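Local coordinates for phenazine biosynthesis protein PhzF family (PDB 1S7J) that probably acts as an isomerase of the PhzF family, at residues Ala21-Leu26 against Ala79-Asn84. Sequence-based numbering, arbitrary orientation.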
# COMPACT_ATOMS: atom_id res chain seq x y z
N ALA A 21 -9.30 -3.84 2.20
CA ALA A 21 -9.15 -4.95 1.26
C ALA A 21 -9.96 -6.14 1.75
O ALA A 21 -10.18 -6.29 2.95
CB ALA A 21 -7.67 -5.33 1.12
N ALA A 22 -10.42 -6.96 0.83
CA ALA A 22 -11.18 -8.15 1.16
C ALA A 22 -10.25 -9.32 0.95
O ALA A 22 -9.54 -9.37 -0.04
CB ALA A 22 -12.37 -8.28 0.25
N VAL A 23 -10.22 -10.28 1.89
CA VAL A 23 -9.36 -11.44 1.71
C VAL A 23 -10.13 -12.74 1.83
O VAL A 23 -10.97 -12.90 2.71
CB VAL A 23 -8.14 -11.43 2.65
CG1 VAL A 23 -8.10 -10.17 3.48
CG2 VAL A 23 -8.09 -12.68 3.50
N TYR A 24 -9.91 -13.64 0.87
CA TYR A 24 -10.57 -14.93 0.85
C TYR A 24 -9.57 -16.04 1.00
O TYR A 24 -8.68 -16.20 0.13
CB TYR A 24 -11.32 -15.16 -0.46
CG TYR A 24 -12.62 -14.44 -0.58
CD1 TYR A 24 -12.67 -13.06 -0.69
CD2 TYR A 24 -13.83 -15.15 -0.63
CE1 TYR A 24 -13.88 -12.38 -0.85
CE2 TYR A 24 -15.04 -14.49 -0.79
CZ TYR A 24 -15.07 -13.12 -0.90
OH TYR A 24 -16.25 -12.48 -1.11
N VAL A 25 -9.64 -16.79 2.10
CA VAL A 25 -8.75 -17.92 2.30
C VAL A 25 -9.54 -19.14 1.83
O VAL A 25 -10.49 -19.56 2.48
CB VAL A 25 -8.31 -18.10 3.77
CG1 VAL A 25 -7.30 -19.24 3.87
CG2 VAL A 25 -7.69 -16.82 4.31
N LEU A 26 -9.16 -19.66 0.67
CA LEU A 26 -9.81 -20.80 0.04
C LEU A 26 -9.06 -22.12 0.30
O LEU A 26 -7.85 -22.12 0.54
CB LEU A 26 -9.89 -20.58 -1.47
CG LEU A 26 -10.23 -19.18 -2.00
CD1 LEU A 26 -9.92 -19.10 -3.48
CD2 LEU A 26 -11.67 -18.87 -1.73
N ALA A 79 -2.24 -11.51 5.42
CA ALA A 79 -1.38 -12.00 6.46
C ALA A 79 -2.14 -11.89 7.78
O ALA A 79 -2.20 -12.85 8.57
CB ALA A 79 -0.10 -11.16 6.53
N PHE A 80 -2.69 -10.71 8.03
CA PHE A 80 -3.46 -10.42 9.22
C PHE A 80 -4.52 -11.48 9.51
O PHE A 80 -4.62 -11.94 10.64
CB PHE A 80 -4.10 -9.04 9.09
CG PHE A 80 -5.14 -8.74 10.14
CD1 PHE A 80 -4.78 -8.23 11.37
CD2 PHE A 80 -6.49 -8.95 9.86
CE1 PHE A 80 -5.75 -7.93 12.32
CE2 PHE A 80 -7.46 -8.65 10.80
CZ PHE A 80 -7.09 -8.14 12.03
N VAL A 81 -5.30 -11.87 8.50
CA VAL A 81 -6.34 -12.86 8.74
C VAL A 81 -5.81 -14.27 8.92
O VAL A 81 -6.48 -15.10 9.55
CB VAL A 81 -7.43 -12.83 7.66
CG1 VAL A 81 -7.48 -11.49 6.99
CG2 VAL A 81 -7.29 -13.95 6.68
N LEU A 82 -4.67 -14.60 8.30
CA LEU A 82 -4.09 -15.93 8.47
C LEU A 82 -3.53 -16.03 9.89
O LEU A 82 -3.75 -17.02 10.59
CB LEU A 82 -3.00 -16.19 7.44
CG LEU A 82 -3.49 -16.58 6.04
CD1 LEU A 82 -2.33 -16.64 5.08
CD2 LEU A 82 -4.23 -17.90 6.07
N PHE A 83 -2.87 -14.97 10.33
CA PHE A 83 -2.29 -14.93 11.66
C PHE A 83 -3.32 -14.95 12.78
O PHE A 83 -3.11 -15.58 13.82
CB PHE A 83 -1.44 -13.65 11.84
CG PHE A 83 -0.04 -13.75 11.27
CD1 PHE A 83 0.38 -12.88 10.26
CD2 PHE A 83 0.87 -14.69 11.77
CE1 PHE A 83 1.70 -12.95 9.75
CE2 PHE A 83 2.18 -14.76 11.27
CZ PHE A 83 2.59 -13.89 10.26
N ASN A 84 -4.42 -14.24 12.58
CA ASN A 84 -5.46 -14.16 13.59
C ASN A 84 -6.62 -15.12 13.51
O ASN A 84 -7.30 -15.33 14.50
CB ASN A 84 -5.99 -12.72 13.67
CG ASN A 84 -4.95 -11.73 14.13
OD1 ASN A 84 -4.80 -11.49 15.30
ND2 ASN A 84 -4.20 -11.20 13.18
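Val-23 on the strand and Val-81 on the helix meet tip to tip, methyl against methyl. CG2 of Val-23 lies 3.5 Å from CG2 of Val-81, while CG1 of Val-81 lies over the fork of Val-23, 3.7 Å from its CG2 and 3.8 Å from its CG1. The two valines are modelled with nearly eclipsed first torsions, chi1 -3° for Val-23 and -24° for Val-81, so the exact placing of these methyls deserves some caution. Tyr-24, next along the strand, points away from the helix, and its ring meets that of Phe-49 instead. The alternation returns Val-25 to the helix-facing side. Its CG2 passes alongside Val-81, 3.7 Å from CG2 of that residue, the two side chains running in opposite directions. Both methyls of Val-25, CG1 and CG2, lie 4.0 Å from CD2 of Leu-82. CD2 thus sits at the fork of Val-25, while CG2 of Val-81 bridges Val-23 and Val-25. The contact is wholly apolar, made by two consecutive helix residues and two alternate strand residues, with the strand and helix axes 9.2 Å apart at an angle of 48°. It is hydrophobic packing within the phenazine biosynthesis-like region; the side chain of Val-23 is about 9 Å from that of Glu-46, the predicted active-site residue. Within the helix, the side-chain amide of Asn-84 donates an almost straight bond back to the carbonyl of Phe-80 (ND2 to O 2.7 Å). In the fold, strand 19-25 runs between strand 2-10, antiparallel to it, and strand 47-53, parallel to it. Helix 72-85 packs against the face formed there, with Val-81 also touching Val-8, while Leu-82 reaches on to Leu-93 and Phe-95 of strand 92-97.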